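Local coordinates for protein probable tRNA pseudouridine synthase D (Methanosarcina mazei, PDB 1Z2Z) that probably catalyses the isomerisation of uridine-13 to pseudouridine in transfer RNA, at residues Y15-T20 with K154-E159; G298-F303 with E347-I352. All blocks are in the same frame, centred on the assembly; numbering follows the deposited sequence.

Contact 1: residues Y15-T20 with K154-E159; sequences YSTDTT and KKTTDE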
ATOM      1  N   TYR A  15      -4.904  15.428  -7.213  1.00 39.31           N
ATOM      2  CA  TYR A  15      -5.676  15.205  -5.996  1.00 40.00           C
ATOM      3  C   TYR A  15      -7.173  15.277  -6.296  1.00 41.62           C
ATOM      4  O   TYR A  15      -7.634  16.232  -6.924  1.00 42.00           O
ATOM      5  CB  TYR A  15      -5.333  16.288  -4.968  1.00 38.21           C
ATOM      6  CG  TYR A  15      -3.874  16.358  -4.564  1.00 37.07           C
ATOM      7  CD1 TYR A  15      -3.376  15.552  -3.543  1.00 36.80           C
ATOM      8  CD2 TYR A  15      -2.998  17.262  -5.170  1.00 36.07           C
ATOM      9  CE1 TYR A  15      -2.045  15.651  -3.126  1.00 37.22           C
ATOM     10  CE2 TYR A  15      -1.661  17.366  -4.758  1.00 36.38           C
ATOM     11  CZ  TYR A  15      -1.196  16.559  -3.736  1.00 36.14           C
ATOM     12  OH  TYR A  15       0.109  16.647  -3.313  1.00 34.93           O
ATOM     13  N   SER A  16      -7.936  14.287  -5.836  1.00 43.01           N
ATOM     14  CA  SER A  16      -9.381  14.284  -6.071  1.00 42.60           C
ATOM     15  C   SER A  16     -10.011  15.532  -5.435  1.00 44.10           C
ATOM     16  O   SER A  16     -11.093  15.979  -5.830  1.00 44.56           O
ATOM     17  CB  SER A  16     -10.020  13.024  -5.481  1.00 41.44           C
ATOM     18  OG  SER A  16     -10.405  13.219  -4.133  1.00 41.00           O
ATOM     19  N   THR A  17      -9.325  16.096  -4.448  1.00 45.42           N
ATOM     20  CA  THR A  17      -9.811  17.288  -3.770  1.00 46.69           C
ATOM     21  C   THR A  17      -9.034  18.510  -4.269  1.00 47.90           C
ATOM     22  O   THR A  17      -7.838  18.417  -4.545  1.00 47.08           O
ATOM     23  CB  THR A  17      -9.609  17.171  -2.254  1.00 45.86           C
ATOM     24  OG1 THR A  17      -8.207  17.089  -1.976  1.00 46.31           O
ATOM     25  CG2 THR A  17     -10.306  15.929  -1.710  1.00 44.46           C
ATOM     26  N   ASP A  18      -9.711  19.648  -4.384  1.00 48.96           N
ATOM     27  CA  ASP A  18      -9.062  20.878  -4.847  1.00 51.67           C
ATOM     28  C   ASP A  18      -8.679  21.791  -3.674  1.00 51.66           C
ATOM     29  O   ASP A  18      -8.348  22.962  -3.870  1.00 51.79           O
ATOM     30  CB  ASP A  18      -9.994  21.638  -5.786  1.00 52.74           C
ATOM     31  CG  ASP A  18     -11.311  21.971  -5.132  1.00 55.45           C
ATOM     32  OD1 ASP A  18     -12.349  21.416  -5.564  1.00 57.52           O
ATOM     33  OD2 ASP A  18     -11.303  22.776  -4.172  1.00 55.16           O
ATOM     34  N   THR A  19      -8.744  21.255  -2.459  1.00 51.19           N
ATOM     35  CA  THR A  19      -8.393  22.019  -1.271  1.00 50.67           C
ATOM     36  C   THR A  19      -6.891  22.226  -1.222  1.00 50.85           C
ATOM     37  O   THR A  19      -6.130  21.539  -1.908  1.00 51.06           O
ATOM     38  CB  THR A  19      -8.814  21.295   0.011  1.00 51.03           C
ATOM     39  OG1 THR A  19      -8.440  19.910  -0.078  1.00 52.83           O
ATOM     40  CG2 THR A  19     -10.308  21.417   0.218  1.00 50.49           C
ATOM     41  N   THR A  20      -6.463  23.170  -0.393  1.00 50.51           N
ATOM     42  CA  THR A  20      -5.049  23.475  -0.273  1.00 49.73           C
ATOM     43  C   THR A  20      -4.341  22.486   0.637  1.00 49.62           C
ATOM     44  O   THR A  20      -4.921  21.978   1.596  1.00 49.64           O
ATOM     45  CB  THR A  20      -4.841  24.931   0.224  1.00 47.65           C
ATOM     46  OG1 THR A  20      -3.447  25.182   0.425  1.00 45.10           O
ATOM     47  CG2 THR A  20      -5.592  25.161   1.507  1.00 48.21           C
ATOM     48  N   LYS A 154     -12.786  20.934   6.987  1.00 61.46           N
ATOM     49  CA  LYS A 154     -14.184  20.697   6.656  1.00 61.73           C
ATOM     50  C   LYS A 154     -14.409  20.655   5.155  1.00 60.64           C
ATOM     51  O   LYS A 154     -15.223  19.872   4.666  1.00 59.81           O
ATOM     52  CB  LYS A 154     -15.073  21.777   7.287  1.00 63.04           C
ATOM     53  CG  LYS A 154     -16.577  21.500   7.160  1.00 65.37           C
ATOM     54  CD  LYS A 154     -17.157  22.013   5.838  1.00 66.47           C
ATOM     55  CE  LYS A 154     -18.476  21.318   5.479  1.00 66.06           C
ATOM     56  NZ  LYS A 154     -18.265  19.887   5.075  1.00 64.89           N
ATOM     57  N   LYS A 155     -13.687  21.496   4.426  1.00 60.03           N
ATOM     58  CA  LYS A 155     -13.830  21.539   2.980  1.00 60.40           C
ATOM     59  C   LYS A 155     -13.224  20.276   2.368  1.00 59.23           C
ATOM     60  O   LYS A 155     -13.858  19.617   1.541  1.00 59.55           O
ATOM     61  CB  LYS A 155     -13.148  22.793   2.406  1.00 61.66           C
ATOM     62  CG  LYS A 155     -13.934  23.486   1.285  1.00 62.54           C
ATOM     63  CD  LYS A 155     -13.083  24.523   0.548  1.00 64.16           C
ATOM     64  CE  LYS A 155     -13.900  25.338  -0.463  1.00 64.23           C
ATOM     65  NZ  LYS A 155     -14.616  24.515  -1.483  1.00 64.24           N
ATOM     66  N   THR A 156     -12.009  19.930   2.786  1.00 57.63           N
ATOM     67  CA  THR A 156     -11.343  18.743   2.261  1.00 56.86           C
ATOM     68  C   THR A 156     -12.187  17.509   2.554  1.00 55.54           C
ATOM     69  O   THR A 156     -12.244  16.582   1.749  1.00 55.85           O
ATOM     70  CB  THR A 156      -9.943  18.540   2.892  1.00 57.98           C
ATOM     71  OG1 THR A 156      -9.220  19.780   2.888  1.00 57.80           O
ATOM     72  CG2 THR A 156      -9.155  17.500   2.098  1.00 55.47           C
ATOM     73  N   THR A 157     -12.833  17.515   3.716  1.00 54.95           N
ATOM     74  CA  THR A 157     -13.703  16.424   4.164  1.00 54.26           C
ATOM     75  C   THR A 157     -14.940  16.363   3.264  1.00 54.68           C
ATOM     76  O   THR A 157     -15.213  15.339   2.640  1.00 54.23           O
ATOM     77  CB  THR A 157     -14.171  16.657   5.626  1.00 53.45           C
ATOM     78  OG1 THR A 157     -13.035  16.715   6.493  1.00 51.11           O
ATOM     79  CG2 THR A 157     -15.099  15.545   6.077  1.00 52.79           C
ATOM     80  N   ASP A 158     -15.682  17.471   3.209  1.00 55.11           N
ATOM     81  CA  ASP A 158     -16.887  17.571   2.389  1.00 55.42           C
ATOM     82  C   ASP A 158     -16.709  16.966   1.004  1.00 55.62           C
ATOM     83  O   ASP A 158     -17.485  16.101   0.593  1.00 55.84           O
ATOM     84  CB  ASP A 158     -17.332  19.029   2.224  1.00 56.44           C
ATOM     85  CG  ASP A 158     -18.029  19.277   0.881  1.00 58.93           C
ATOM     86  OD1 ASP A 158     -17.329  19.462  -0.144  1.00 58.30           O
ATOM     87  OD2 ASP A 158     -19.279  19.274   0.840  1.00 60.52           O
ATOM     88  N   GLU A 159     -15.704  17.432   0.268  1.00 54.75           N
ATOM     89  CA  GLU A 159     -15.487  16.903  -1.068  1.00 54.05           C
ATOM     90  C   GLU A 159     -15.297  15.411  -0.983  1.00 54.29           C
ATOM     91  O   GLU A 159     -15.802  14.664  -1.821  1.00 54.98           O
ATOM     92  CB  GLU A 159     -14.274  17.555  -1.734  1.00 52.90           C
ATOM     93  CG  GLU A 159     -14.591  18.911  -2.339  1.00 52.19           C
ATOM     94  CD  GLU A 159     -13.398  19.568  -2.996  1.00 52.79           C
ATOM     95  OE1 GLU A 159     -12.802  18.968  -3.915  1.00 53.09           O
ATOM     96  OE2 GLU A 159     -13.052  20.699  -2.592  1.00 54.58           O
TER

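Contact 2: residues G298-F303 with E347-I352; sequences GDIVCF and EFASGI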
ATOM      1  N   GLY A 298     -21.060   2.226 -20.120  1.00 57.01           N
ATOM      2  CA  GLY A 298     -19.903   1.366 -20.297  1.00 55.83           C
ATOM      3  C   GLY A 298     -18.799   1.647 -19.300  1.00 54.17           C
ATOM      4  O   GLY A 298     -17.625   1.628 -19.660  1.00 53.47           O
ATOM      5  N   ASP A 299     -19.181   1.889 -18.048  1.00 52.92           N
ATOM      6  CA  ASP A 299     -18.236   2.193 -16.978  1.00 52.36           C
ATOM      7  C   ASP A 299     -17.525   0.943 -16.417  1.00 52.69           C
ATOM      8  O   ASP A 299     -16.349   1.017 -16.044  1.00 54.49           O
ATOM      9  CB  ASP A 299     -18.964   2.934 -15.838  1.00 50.81           C
ATOM     10  CG  ASP A 299     -18.192   4.152 -15.322  1.00 49.47           C
ATOM     11  OD1 ASP A 299     -16.953   4.195 -15.465  1.00 49.89           O
ATOM     12  OD2 ASP A 299     -18.826   5.065 -14.752  1.00 47.25           O
ATOM     13  N   ILE A 300     -18.231  -0.191 -16.373  1.00 50.97           N
ATOM     14  CA  ILE A 300     -17.714  -1.471 -15.840  1.00 49.71           C
ATOM     15  C   ILE A 300     -17.537  -1.432 -14.325  1.00 50.21           C
ATOM     16  O   ILE A 300     -16.642  -0.765 -13.810  1.00 49.83           O
ATOM     17  CB  ILE A 300     -16.348  -1.898 -16.461  1.00 47.75           C
ATOM     18  CG1 ILE A 300     -16.525  -2.303 -17.921  1.00 47.71           C
ATOM     19  CG2 ILE A 300     -15.780  -3.103 -15.709  1.00 46.61           C
ATOM     20  CD1 ILE A 300     -15.247  -2.795 -18.568  1.00 44.76           C
ATOM     21  N   VAL A 301     -18.383  -2.161 -13.611  1.00 52.21           N
ATOM     22  CA  VAL A 301     -18.290  -2.187 -12.159  1.00 53.73           C
ATOM     23  C   VAL A 301     -17.977  -3.600 -11.645  1.00 54.20           C
ATOM     24  O   VAL A 301     -17.774  -4.529 -12.436  1.00 55.13           O
ATOM     25  CB  VAL A 301     -19.608  -1.644 -11.504  1.00 53.31           C
ATOM     26  CG1 VAL A 301     -19.942  -0.274 -12.077  1.00 52.67           C
ATOM     27  CG2 VAL A 301     -20.772  -2.606 -11.738  1.00 54.56           C
ATOM     28  N   CYS A 302     -17.902  -3.741 -10.324  1.00 54.59           N
ATOM     29  CA  CYS A 302     -17.649  -5.031  -9.680  1.00 54.77           C
ATOM     30  C   CYS A 302     -18.613  -5.138  -8.503  1.00 55.90           C
ATOM     31  O   CYS A 302     -19.205  -4.143  -8.072  1.00 53.96           O
ATOM     32  CB  CYS A 302     -16.186  -5.162  -9.191  1.00 53.45           C
ATOM     33  SG  CYS A 302     -15.742  -4.312  -7.619  1.00 50.35           S
ATOM     34  N   PHE A 303     -18.786  -6.353  -8.004  1.00 58.21           N
ATOM     35  CA  PHE A 303     -19.681  -6.598  -6.889  1.00 62.02           C
ATOM     36  C   PHE A 303     -18.890  -7.359  -5.851  1.00 64.62           C
ATOM     37  O   PHE A 303     -17.823  -7.895  -6.154  1.00 65.02           O
ATOM     38  CB  PHE A 303     -20.868  -7.448  -7.347  1.00 62.52           C
ATOM     39  CG  PHE A 303     -21.511  -6.948  -8.600  1.00 62.46           C
ATOM     40  CD1 PHE A 303     -22.428  -5.901  -8.555  1.00 62.61           C
ATOM     41  CD2 PHE A 303     -21.153  -7.482  -9.834  1.00 61.73           C
ATOM     42  CE1 PHE A 303     -22.969  -5.379  -9.726  1.00 62.45           C
ATOM     43  CE2 PHE A 303     -21.685  -6.970 -11.010  1.00 62.20           C
ATOM     44  CZ  PHE A 303     -22.599  -5.916 -10.959  1.00 62.36           C
ATOM     45  N   GLU A 347     -10.512  -6.121 -20.288  1.00 53.78           N
ATOM     46  CA  GLU A 347     -11.714  -5.715 -20.993  1.00 51.93           C
ATOM     47  C   GLU A 347     -11.906  -4.217 -20.815  1.00 51.11           C
ATOM     48  O   GLU A 347     -12.493  -3.779 -19.825  1.00 51.62           O
ATOM     49  CB  GLU A 347     -12.925  -6.450 -20.423  1.00 51.90           C
ATOM     50  CG  GLU A 347     -14.245  -6.116 -21.088  1.00 51.17           C
ATOM     51  CD  GLU A 347     -15.433  -6.507 -20.224  1.00 52.86           C
ATOM     52  OE1 GLU A 347     -15.424  -7.630 -19.678  1.00 53.36           O
ATOM     53  OE2 GLU A 347     -16.381  -5.699 -20.089  1.00 53.13           O
ATOM     54  N   PHE A 348     -11.408  -3.428 -21.762  1.00 49.86           N
ATOM     55  CA  PHE A 348     -11.557  -1.980 -21.684  1.00 48.52           C
ATOM     56  C   PHE A 348     -13.037  -1.643 -21.535  1.00 46.61           C
ATOM     57  O   PHE A 348     -13.891  -2.390 -21.990  1.00 46.60           O
ATOM     58  CB  PHE A 348     -11.001  -1.314 -22.947  1.00 49.79           C
ATOM     59  CG  PHE A 348      -9.608  -1.750 -23.300  1.00 52.71           C
ATOM     60  CD1 PHE A 348      -8.728  -2.193 -22.312  1.00 54.05           C
ATOM     61  CD2 PHE A 348      -9.168  -1.709 -24.623  1.00 53.90           C
ATOM     62  CE1 PHE A 348      -7.424  -2.594 -22.639  1.00 55.19           C
ATOM     63  CE2 PHE A 348      -7.869  -2.104 -24.965  1.00 54.43           C
ATOM     64  CZ  PHE A 348      -6.996  -2.549 -23.970  1.00 55.15           C
ATOM     65  N   ALA A 349     -13.337  -0.525 -20.884  1.00 46.00           N
ATOM     66  CA  ALA A 349     -14.720  -0.107 -20.698  1.00 45.20           C
ATOM     67  C   ALA A 349     -15.226   0.589 -21.973  1.00 45.17           C
ATOM     68  O   ALA A 349     -14.471   0.775 -22.926  1.00 41.98           O
ATOM     69  CB  ALA A 349     -14.816   0.832 -19.503  1.00 44.10           C
ATOM     70  N   SER A 350     -16.501   0.964 -21.993  1.00 46.55           N
ATOM     71  CA  SER A 350     -17.060   1.638 -23.163  1.00 49.19           C
ATOM     72  C   SER A 350     -17.597   3.007 -22.798  1.00 50.69           C
ATOM     73  O   SER A 350     -17.884   3.278 -21.633  1.00 50.67           O
ATOM     74  CB  SER A 350     -18.188   0.811 -23.787  1.00 49.46           C
ATOM     75  OG  SER A 350     -17.685  -0.327 -24.469  1.00 50.87           O
ATOM     76  N   GLY A 351     -17.740   3.863 -23.804  1.00 52.12           N
ATOM     77  CA  GLY A 351     -18.248   5.204 -23.572  1.00 53.31           C
ATOM     78  C   GLY A 351     -17.126   6.154 -23.199  1.00 53.81           C
ATOM     79  O   GLY A 351     -15.983   5.964 -23.623  1.00 53.27           O
ATOM     80  N   ILE A 352     -17.451   7.174 -22.408  1.00 53.57           N
ATOM     81  CA  ILE A 352     -16.460   8.149 -21.967  1.00 53.78           C
ATOM     82  C   ILE A 352     -15.311   7.476 -21.197  1.00 54.68           C
ATOM     83  O   ILE A 352     -14.132   7.711 -21.500  1.00 55.49           O
ATOM     84  CB  ILE A 352     -17.094   9.235 -21.066  1.00 53.04           C
ATOM     85  CG1 ILE A 352     -18.079  10.082 -21.880  1.00 52.74           C
ATOM     86  CG2 ILE A 352     -16.003  10.111 -20.462  1.00 52.99           C
ATOM     87  CD1 ILE A 352     -18.858  11.086 -21.043  1.00 50.31           C
TER

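Contact 1: residues Y15-T20 with K154-E159
Thr19 presses its whole branched end onto Thr156 of helix 146-163, and this buried pair is the tight part of the contact. Thr19 OG1 donates a hydrogen bond to Thr156 OG1 at 3.1 Å. The Thr19 methyl CG2 comes in alongside that bond and lies over the helix backbone, 3.4 Å from Thr156 N and 3.8 Å from Lys155 CB. A chi1 of 45° sets Thr19 OG1 between its own N and carbonyl carbon and places CG2 beside N, so both branches face the helix. Both hydroxyls have second partners. Lys431 NZ is hydrogen-bonded to Thr19 OG1, and also to Thr17 OG1. Thr156 OG1 is hydrogen-bonded to Leu152 O one turn back. Thr17 touches more loosely, its methyl CG2 lying 4.0 Å from Thr156 O.

The arrangement is a loop laid along one side of a helix. The loop runs from helix 5-8 towards strand 33-39 of the large mixed sheet, in a pseudouridine synthase of the TruD family. The contact lies away from the predicted nucleophile Asp86. Glu428 of helix 423-430 accepts a hydrogen bond from Thr17 N, so that helix also holds the loop.

Towards solvent the contact becomes polar. Glu159 reaches out with an extended chain and accepts a hydrogen bond from Asp18 N at OE1. It measures 3.2 Å with an N-H...O angle of 160°, and the donor approaches on the syn side, somewhat out of the carboxylate plane. The same Glu159 group lies against the exposed Asp18 carboxylate, with the planes 34° apart and the side chains crossing at about a right angle. These like charges are modelled side by side. Lys155 NZ, 4.6 Å from Asp18 OD2, is an opposite charge nearby and may ease the repulsion without contact.

Contact 2: residues G298-F303 with E347-I352
The flat peptide group of Gly298 meets the 347-352 segment with its carbonyl oxygen. Ser350 N comes in at the edge, in the carbonyl plane and on a lone pair, and donates a hydrogen bond to Gly298 O at 2.7 Å. The bond is bent, with an N-H...O angle of 139°. The Ala349 methyl CB sits near the outer end of the same oxygen, slightly off the plane. The carbonyl oxygen of Ser350 is modelled doubtfully close, tilted well out of the plane beside the Gly298 oxygen.

A second flat group, the Glu347 carboxylate, is met by Ile300. CD1 of Ile300 approaches obliquely from above the plane, 3.5 Å from Glu347 OE2. Ile300 CG1 lies beside its own N, with chi1 -70°, and the chain then extends to CD1. That methyl also reaches Glu347 O at 3.2 Å and packs 3.8 Å from Ala349 CB. Ser350 CB rests 3.9 Å from Gly298 CA. Ser350 OG is hydrogen-bonded to Lys317.

This is loop-to-loop packing within the TRUD region. Gly351 is the N-cap of helix 352-363, whose Glu357 accepts a hydrogen bond from Ala349 N. Asp299 forms a salt bridge with Arg285 of helix 263-287. Beyond Ile300 the chain enters strand 301-302, which pairs antiparallel with strand 336-337.

Contact 1 comes first along the chain. It joins the loop after helix 5-8 to helix 146-163 and closes a span of 133 residues, which includes strands 33-39, 49-57, 90-98 and 130-142 of the large mixed sheet. Contact 2 opens later and closes a shorter span of 43 residues around helix 323-330 and strand 336-337. The two are in series and neither nest nor cross. Contact 1 ties the N-terminal segment to a helix of the sheet-containing part. Contact 2 ties the start of a small two-stranded sheet to the loop leading into helix 352-363. Their centres are about 26 Å apart and their nearest atoms about 15 Å.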